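PDB 3HVY: cystathionine beta-lyase family protein, YNBB B.subtilis ortholog from Clostridium acetobutylicum, which is probably a pyridoxal-phosphate-dependent carbon-sulfur lyase of the methionine gamma-lyase family, perhaps a cystathionine beta-lyase with a part in aluminium resistance. Local coordinates for residues Y37-R42 / A304-V309; E223-K228 / T331-A336. All blocks are in the same frame, centred on the assembly; numbering follows the deposited sequence.

Contact 1 (Y37-R42 / A304-V309); sequences YYDEIR and AVKGAV. With EDO (1,2-ethanediol), chain Y.
The ring of Y38 is covered on both faces: V305 CG1 sits over one, 3.8 Å from the ring centroid and 8° off the normal, a CH-pi contact, and the CD1 side of the Y37 ring lies over the centre of the other. V309 comes in obliquely, its CG2 3.9 Å from Y38 CE2. The second flat group is the R42 guanidinium. D39 OD1 lies above one of its faces, 3.3 Å from R42 NH2, a pairing of charges alone, since no N-H points at the oxygen. At the guanidinium edge, near its plane, the hydroxyl O2 of a 1,2-ethanediol, probably from the crystallisation liquor, takes a weak bond from R42 NH1.

K306 reaches this corner from helix 287-317. Its chain is fully extended beyond CG, which carries NZ across to D39 OD1 at 2.7 Å, on the syn lone pair; a second, weak bond runs from K306 NZ to the diol O2. The two helix segments run nearly antiparallel (162°), their axes 11.2 Å apart at closest approach, and the Y38 ring bridges that separation to V305 and V309.

Beyond the pair of helices, Y38 OH is hydrogen-bonded to R330 N, and R42 NE makes a salt bridge to D412 of the second subunit. The contact thus joins an aromatic-aliphatic layer to a polar flank, where D39 is shared by two cations. Its carboxylate would be expected to offset the repulsion between K306 NZ and R42 NH1, 3.7 Å apart and bridged weakly by the diol O2, and R42 carries the charge network on into the subunit interface.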
ATOM      1  N   TYR D  37      23.231 -31.864  -3.492  1.00 32.52           N
ATOM      2  CA  TYR D  37      22.271 -32.528  -2.649  1.00 29.72           C
ATOM      3  C   TYR D  37      21.120 -31.566  -2.315  1.00 30.88           C
ATOM      4  O   TYR D  37      19.948 -31.957  -2.346  1.00 29.36           O
ATOM      5  CB  TYR D  37      22.988 -33.015  -1.389  1.00 32.05           C
ATOM      6  CG  TYR D  37      22.088 -33.509  -0.294  1.00 35.52           C
ATOM      7  CD1 TYR D  37      21.602 -32.642   0.664  1.00 33.15           C
ATOM      8  CD2 TYR D  37      21.769 -34.873  -0.183  1.00 37.37           C
ATOM      9  CE1 TYR D  37      20.807 -33.097   1.665  1.00 36.60           C
ATOM     10  CE2 TYR D  37      20.983 -35.334   0.810  1.00 37.21           C
ATOM     11  CZ  TYR D  37      20.497 -34.440   1.736  1.00 41.73           C
ATOM     12  OH  TYR D  37      19.716 -34.862   2.751  1.00 33.67           O
ATOM     13  N   TYR D  38      21.439 -30.325  -1.962  1.00 29.48           N
ATOM     14  CA  TYR D  38      20.368 -29.354  -1.655  1.00 27.83           C
ATOM     15  C   TYR D  38      19.525 -28.998  -2.855  1.00 26.68           C
ATOM     16  O   TYR D  38      18.313 -28.706  -2.707  1.00 30.20           O
ATOM     17  CB  TYR D  38      20.903 -28.106  -0.966  1.00 28.47           C
ATOM     18  CG  TYR D  38      21.447 -28.464   0.412  1.00 22.70           C
ATOM     19  CD1 TYR D  38      20.616 -28.927   1.411  1.00 30.63           C
ATOM     20  CD2 TYR D  38      22.806 -28.402   0.674  1.00 29.47           C
ATOM     21  CE1 TYR D  38      21.145 -29.297   2.659  1.00 30.39           C
ATOM     22  CE2 TYR D  38      23.322 -28.774   1.915  1.00 29.62           C
ATOM     23  CZ  TYR D  38      22.506 -29.218   2.886  1.00 30.94           C
ATOM     24  OH  TYR D  38      23.063 -29.630   4.091  1.00 30.56           O
ATOM     25  N   ASP D  39      20.129 -29.033  -4.036  1.00 30.20           N
ATOM     26  CA  ASP D  39      19.366 -28.748  -5.263  1.00 30.44           C
ATOM     27  C   ASP D  39      18.253 -29.749  -5.493  1.00 31.40           C
ATOM     28  O   ASP D  39      17.228 -29.414  -6.077  1.00 33.02           O
ATOM     29  CB  ASP D  39      20.282 -28.722  -6.466  1.00 30.59           C
ATOM     30  CG  ASP D  39      21.149 -27.511  -6.494  1.00 31.84           C
ATOM     31  OD1 ASP D  39      20.898 -26.548  -5.743  1.00 38.44           O
ATOM     32  OD2 ASP D  39      22.076 -27.558  -7.299  1.00 36.65           O
ATOM     33  N   GLU D  40      18.508 -30.990  -5.105  1.00 30.57           N
ATOM     34  CA  GLU D  40      17.521 -32.094  -5.199  1.00 30.83           C
ATOM     35  C   GLU D  40      16.325 -31.853  -4.302  1.00 31.30           C
ATOM     36  O   GLU D  40      15.176 -32.025  -4.707  1.00 29.28           O
ATOM     37  CB  GLU D  40      18.176 -33.403  -4.813  1.00 31.41           C
ATOM     38  CG  GLU D  40      19.259 -33.821  -5.821  1.00 38.07           C
ATOM     39  CD  GLU D  40      20.054 -35.028  -5.337  1.00 46.45           C
ATOM     40  OE1 GLU D  40      19.683 -35.598  -4.290  1.00 47.13           O
ATOM     41  OE2 GLU D  40      21.052 -35.375  -5.993  1.00 43.41           O
ATOM     42  N   ILE D  41      16.621 -31.433  -3.073  1.00 28.04           N
ATOM     43  CA  ILE D  41      15.589 -31.053  -2.137  1.00 27.46           C
ATOM     44  C   ILE D  41      14.829 -29.811  -2.624  1.00 30.33           C
ATOM     45  O   ILE D  41      13.604 -29.765  -2.541  1.00 31.86           O
ATOM     46  CB  ILE D  41      16.203 -30.811  -0.735  1.00 29.78           C
ATOM     47  CG1 ILE D  41      16.647 -32.143  -0.109  1.00 32.90           C
ATOM     48  CG2 ILE D  41      15.194 -30.135   0.191  1.00 27.28           C
ATOM     49  CD1 ILE D  41      17.298 -31.975   1.243  1.00 32.18           C
ATOM     50  N   ARG D  42      15.536 -28.810  -3.153  1.00 27.49           N
ATOM     51  CA  ARG D  42      14.904 -27.595  -3.611  1.00 27.67           C
ATOM     52  C   ARG D  42      13.911 -27.874  -4.718  1.00 28.56           C
ATOM     53  O   ARG D  42      12.849 -27.273  -4.780  1.00 26.17           O
ATOM     54  CB  ARG D  42      15.988 -26.679  -4.181  1.00 26.48           C
ATOM     55  CG  ARG D  42      15.508 -25.376  -4.588  1.00 27.48           C
ATOM     56  CD  ARG D  42      16.654 -24.464  -5.073  1.00 28.13           C
ATOM     57  NE  ARG D  42      17.244 -25.059  -6.263  1.00 29.23           N
ATOM     58  CZ  ARG D  42      18.379 -24.682  -6.838  1.00 29.15           C
ATOM     59  NH1 ARG D  42      19.087 -23.714  -6.342  1.00 36.78           N
ATOM     60  NH2 ARG D  42      18.794 -25.304  -7.930  1.00 34.64           N
ATOM     61  N   ALA D 304      20.106 -19.593   1.243  1.00 29.00           N
ATOM     62  CA  ALA D 304      20.585 -19.308   2.614  1.00 28.96           C
ATOM     63  C   ALA D 304      21.291 -20.548   3.179  1.00 28.84           C
ATOM     64  O   ALA D 304      22.327 -20.432   3.807  1.00 29.71           O
ATOM     65  CB  ALA D 304      19.433 -18.856   3.483  1.00 25.82           C
ATOM     66  N   VAL D 305      20.762 -21.737   2.899  1.00 29.60           N
ATOM     67  CA  VAL D 305      21.411 -22.973   3.276  1.00 27.35           C
ATOM     68  C   VAL D 305      22.804 -23.054   2.658  1.00 28.17           C
ATOM     69  O   VAL D 305      23.770 -23.338   3.366  1.00 30.52           O
ATOM     70  CB  VAL D 305      20.585 -24.230   2.963  1.00 29.62           C
ATOM     71  CG1 VAL D 305      21.362 -25.519   3.362  1.00 29.65           C
ATOM     72  CG2 VAL D 305      19.184 -24.232   3.681  1.00 26.82           C
ATOM     73  N   LYS D 306      22.928 -22.809   1.354  1.00 27.17           N
ATOM     74  CA  LYS D 306      24.220 -22.807   0.694  1.00 24.63           C
ATOM     75  C   LYS D 306      25.162 -21.827   1.325  1.00 27.33           C
ATOM     76  O   LYS D 306      26.307 -22.135   1.469  1.00 29.74           O
ATOM     77  CB  LYS D 306      24.054 -22.550  -0.789  1.00 28.61           C
ATOM     78  CG  LYS D 306      23.410 -23.736  -1.514  1.00 25.49           C
ATOM     79  CD  LYS D 306      23.294 -23.447  -3.053  1.00 32.39           C
ATOM     80  CE  LYS D 306      22.598 -24.613  -3.778  1.00 32.07           C
ATOM     81  NZ  LYS D 306      22.579 -24.549  -5.272  1.00 30.98           N
ATOM     82  N   GLY D 307      24.680 -20.648   1.715  1.00 26.31           N
ATOM     83  CA  GLY D 307      25.509 -19.676   2.401  1.00 29.72           C
ATOM     84  C   GLY D 307      25.994 -20.190   3.723  1.00 28.05           C
ATOM     85  O   GLY D 307      27.143 -20.018   4.064  1.00 28.84           O
ATOM     86  N   ALA D 308      25.133 -20.882   4.452  1.00 26.70           N
ATOM     87  CA  ALA D 308      25.510 -21.428   5.750  1.00 27.68           C
ATOM     88  C   ALA D 308      26.645 -22.513   5.619  1.00 28.77           C
ATOM     89  O   ALA D 308      27.654 -22.499   6.324  1.00 28.65           O
ATOM     90  CB  ALA D 308      24.243 -22.044   6.433  1.00 23.62           C
ATOM     91  N   VAL D 309      26.456 -23.416   4.666  1.00 30.25           N
ATOM     92  CA  VAL D 309      27.363 -24.530   4.379  1.00 26.93           C
ATOM     93  C   VAL D 309      28.694 -24.045   3.871  1.00 26.66           C
ATOM     94  O   VAL D 309      29.722 -24.548   4.275  1.00 29.12           O
ATOM     95  CB  VAL D 309      26.663 -25.541   3.392  1.00 29.11           C
ATOM     96  CG1 VAL D 309      27.661 -26.562   2.810  1.00 26.23           C
ATOM     97  CG2 VAL D 309      25.442 -26.271   4.088  1.00 26.95           C
TER
HETATM   98  C1  EDO Y 428      23.555 -20.425  -6.642  1.00 38.18           C
HETATM   99  O1  EDO Y 428      23.153 -19.155  -6.157  1.00 30.34           O
HETATM  100  C2  EDO Y 428      23.013 -21.493  -5.724  1.00 49.03           C
HETATM  101  O2  EDO Y 428      21.728 -21.998  -6.122  1.00 32.84           O

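Contact 2 (E223-K228 / T331-A336); sequences EFVEEK and TDIIQA
V225, in the irregular loop 223-228, lies against the backbone of T331 and D332. Ahead of it, the CB atoms of E223 and F224 point away from 331-336, and F224 adopts a left-handed backbone conformation (phi 60°) that turns the chain just before V225.

V225 does the apolar work. Its CB is 3.4 Å from T331 O, and CG1, anti to the backbone N (chi1 176°), lies against T331 C, also at 3.4 Å. The other branch, CG2, reaches over T331 O and D332 CA to I333 CG2, 4.1 Å from it.

E226 follows with the polar link. Its chain is extended beyond CG and brings OE2 2.9 Å from T331 OG1, which donates to the anti lone pair of that oxygen. The same OE2 also accepts from I196 N, and T331 OG1 is bonded to R184 NH2, so neither buried group depends on one partner. E227 and K228 then carry the loop away from 331-336.

Across from the loop, D332 opens an Asx turn, its OD1 accepting from I334 N at 3.0 Å, from above the carboxylate plane, while OD2 is held by S193 and S185. V225 and I333 also touch N245, the neighbour of K244, which carries the pyridoxal phosphate as an imine, so this core contact lies one residue from the cofactor lysine. The chain continues into a strand of the five-stranded antiparallel sheet, where Q335 and A336 pair with L405 and L323. The loop itself joins strands 214-218 and 237-241 of the seven-stranded mixed sheet, so the contact brings connections of the two sheets together beside helices 287-317 and 18-55.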
ATOM      1  N   GLU D 223      11.734 -23.997   7.460  1.00 28.41           N
ATOM      2  CA  GLU D 223      10.811 -24.256   6.360  1.00 26.37           C
ATOM      3  C   GLU D 223      11.576 -24.450   5.113  1.00 29.14           C
ATOM      4  O   GLU D 223      12.456 -23.674   4.837  1.00 30.41           O
ATOM      5  CB  GLU D 223       9.830 -23.093   6.165  1.00 29.70           C
ATOM      6  CG  GLU D 223       8.977 -22.743   7.431  1.00 31.63           C
ATOM      7  CD  GLU D 223       9.633 -21.752   8.393  1.00 39.25           C
ATOM      8  OE1 GLU D 223      10.803 -21.352   8.186  1.00 36.50           O
ATOM      9  OE2 GLU D 223       8.948 -21.364   9.379  1.00 32.43           O
ATOM     10  N   PHE D 224      11.227 -25.489   4.360  1.00 29.04           N
ATOM     11  CA  PHE D 224      11.877 -25.876   3.089  1.00 28.65           C
ATOM     12  C   PHE D 224      13.365 -26.220   3.112  1.00 31.38           C
ATOM     13  O   PHE D 224      13.968 -26.383   2.028  1.00 29.79           O
ATOM     14  CB  PHE D 224      11.649 -24.797   2.045  1.00 27.24           C
ATOM     15  CG  PHE D 224      10.201 -24.491   1.812  1.00 29.40           C
ATOM     16  CD1 PHE D 224       9.300 -25.501   1.562  1.00 33.64           C
ATOM     17  CD2 PHE D 224       9.730 -23.184   1.877  1.00 27.48           C
ATOM     18  CE1 PHE D 224       7.951 -25.230   1.350  1.00 36.89           C
ATOM     19  CE2 PHE D 224       8.360 -22.911   1.712  1.00 27.61           C
ATOM     20  CZ  PHE D 224       7.493 -23.931   1.427  1.00 32.95           C
ATOM     21  N   VAL D 225      13.950 -26.394   4.300  1.00 29.10           N
ATOM     22  CA  VAL D 225      15.316 -26.828   4.380  1.00 27.45           C
ATOM     23  C   VAL D 225      15.434 -28.353   4.112  1.00 29.69           C
ATOM     24  O   VAL D 225      16.440 -28.827   3.580  1.00 31.48           O
ATOM     25  CB  VAL D 225      15.976 -26.417   5.697  1.00 26.51           C
ATOM     26  CG1 VAL D 225      17.439 -27.025   5.758  1.00 25.33           C
ATOM     27  CG2 VAL D 225      15.965 -24.870   5.820  1.00 26.91           C
ATOM     28  N   GLU D 226      14.413 -29.105   4.487  1.00 31.01           N
ATOM     29  CA  GLU D 226      14.327 -30.517   4.170  1.00 30.96           C
ATOM     30  C   GLU D 226      13.105 -30.712   3.275  1.00 29.89           C
ATOM     31  O   GLU D 226      12.299 -29.792   3.066  1.00 30.45           O
ATOM     32  CB  GLU D 226      14.201 -31.371   5.443  1.00 30.61           C
ATOM     33  CG  GLU D 226      15.407 -31.279   6.400  1.00 30.42           C
ATOM     34  CD  GLU D 226      15.424 -32.369   7.464  1.00 32.10           C
ATOM     35  OE1 GLU D 226      15.228 -33.525   7.098  1.00 32.42           O
ATOM     36  OE2 GLU D 226      15.692 -32.092   8.657  1.00 31.36           O
ATOM     37  N   GLU D 227      12.935 -31.935   2.794  1.00 28.59           N
ATOM     38  CA  GLU D 227      11.797 -32.257   1.918  1.00 31.50           C
ATOM     39  C   GLU D 227      10.512 -32.482   2.700  1.00 31.82           C
ATOM     40  O   GLU D 227       9.429 -32.542   2.116  1.00 31.15           O
ATOM     41  CB  GLU D 227      12.158 -33.448   0.999  1.00 34.02           C
ATOM     42  CG  GLU D 227      12.252 -34.807   1.597  1.00 40.41           C
ATOM     43  CD  GLU D 227      13.325 -34.998   2.706  1.00 55.97           C
ATOM     44  OE1 GLU D 227      14.351 -34.226   2.845  1.00 40.93           O
ATOM     45  OE2 GLU D 227      13.104 -35.978   3.454  1.00 52.81           O
ATOM     46  N   LYS D 228      10.637 -32.617   4.026  1.00 31.95           N
ATOM     47  CA  LYS D 228       9.490 -32.776   4.920  1.00 30.97           C
ATOM     48  C   LYS D 228       9.532 -31.691   5.964  1.00 30.98           C
ATOM     49  O   LYS D 228      10.565 -31.085   6.207  1.00 28.24           O
ATOM     50  CB  LYS D 228       9.523 -34.114   5.659  1.00 30.77           C
ATOM     51  CG  LYS D 228       9.328 -35.340   4.804  1.00 37.15           C
ATOM     52  CD  LYS D 228       9.265 -36.653   5.651  1.00 37.58           C
ATOM     53  N   THR D 331      18.903 -28.711   8.784  1.00 31.18           N
ATOM     54  CA  THR D 331      17.496 -28.649   9.050  1.00 28.11           C
ATOM     55  C   THR D 331      16.988 -27.235   9.165  1.00 30.32           C
ATOM     56  O   THR D 331      15.751 -27.006   9.081  1.00 29.00           O
ATOM     57  CB  THR D 331      17.146 -29.455  10.317  1.00 30.34           C
ATOM     58  OG1 THR D 331      15.756 -29.742  10.292  1.00 32.31           O
ATOM     59  CG2 THR D 331      17.482 -28.702  11.600  1.00 29.13           C
ATOM     60  N   ASP D 332      17.908 -26.277   9.415  1.00 29.51           N
ATOM     61  CA  ASP D 332      17.587 -24.867   9.402  1.00 30.25           C
ATOM     62  C   ASP D 332      18.695 -24.077   8.678  1.00 31.18           C
ATOM     63  O   ASP D 332      19.621 -24.668   8.145  1.00 30.44           O
ATOM     64  CB  ASP D 332      17.291 -24.348  10.802  1.00 29.90           C
ATOM     65  CG  ASP D 332      18.493 -24.358  11.684  1.00 32.36           C
ATOM     66  OD1 ASP D 332      19.595 -24.292  11.127  1.00 34.53           O
ATOM     67  OD2 ASP D 332      18.356 -24.408  12.919  1.00 37.60           O
ATOM     68  N   ILE D 333      18.547 -22.764   8.618  1.00 31.35           N
ATOM     69  CA  ILE D 333      19.483 -21.888   7.886  1.00 30.45           C
ATOM     70  C   ILE D 333      20.602 -21.282   8.748  1.00 30.90           C
ATOM     71  O   ILE D 333      21.380 -20.457   8.277  1.00 30.60           O
ATOM     72  CB  ILE D 333      18.763 -20.729   7.130  1.00 32.20           C
ATOM     73  CG1 ILE D 333      17.987 -19.823   8.075  1.00 24.79           C
ATOM     74  CG2 ILE D 333      17.816 -21.259   6.011  1.00 27.12           C
ATOM     75  CD1 ILE D 333      17.586 -18.468   7.466  1.00 28.59           C
ATOM     76  N   ILE D 334      20.714 -21.721   9.981  1.00 27.54           N
ATOM     77  CA  ILE D 334      21.654 -21.110  10.906  1.00 30.19           C
ATOM     78  C   ILE D 334      23.040 -21.764  10.859  1.00 29.72           C
ATOM     79  O   ILE D 334      23.136 -22.982  10.723  1.00 28.82           O
ATOM     80  CB  ILE D 334      21.179 -21.239  12.353  1.00 32.19           C
ATOM     81  CG1 ILE D 334      19.739 -20.724  12.517  1.00 34.67           C
ATOM     82  CG2 ILE D 334      22.158 -20.517  13.318  1.00 32.60           C
ATOM     83  CD1 ILE D 334      19.551 -19.349  12.000  1.00 43.46           C
ATOM     84  N   GLN D 335      24.099 -20.932  11.000  1.00 29.37           N
ATOM     85  CA  GLN D 335      25.461 -21.397  11.063  1.00 28.84           C
ATOM     86  C   GLN D 335      26.106 -20.725  12.245  1.00 28.83           C
ATOM     87  O   GLN D 335      26.066 -19.503  12.338  1.00 27.99           O
ATOM     88  CB  GLN D 335      26.276 -20.984   9.842  1.00 29.57           C
ATOM     89  CG  GLN D 335      27.690 -21.574   9.812  1.00 30.72           C
ATOM     90  CD  GLN D 335      27.684 -23.096   9.911  1.00 25.66           C
ATOM     91  OE1 GLN D 335      26.998 -23.749   9.143  1.00 31.43           O
ATOM     92  NE2 GLN D 335      28.473 -23.662  10.841  1.00 28.55           N
ATOM     93  N   ALA D 336      26.743 -21.521  13.096  1.00 27.64           N
ATOM     94  CA  ALA D 336      27.492 -21.037  14.275  1.00 28.88           C
ATOM     95  C   ALA D 336      29.001 -21.167  14.031  1.00 27.14           C
ATOM     96  O   ALA D 336      29.450 -22.100  13.359  1.00 28.93           O
ATOM     97  CB  ALA D 336      27.050 -21.803  15.573  1.00 26.70           C
TER

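How the contacts relate
Both contacts are largely buried, with centres 9 Å apart, yet contact 2 lies deeper, about 8 Å from the chain centre against 15 Å for contact 1. They share a wall: helices 18-55 and 287-317, which pack on each other in contact 1, also border contact 2. I41 CG2 lies 3.8 Å from V225 O, and A308 CB approaches I333 O at 3.8 Å. Contact 1 is side chain to side chain between regular helices, with a charged flank reaching another subunit; contact 2 joins a loop to a second loop leading to a strand without touching another chain, setting a valine on backbone and using a neutral hydroxyl to meet its carboxylate.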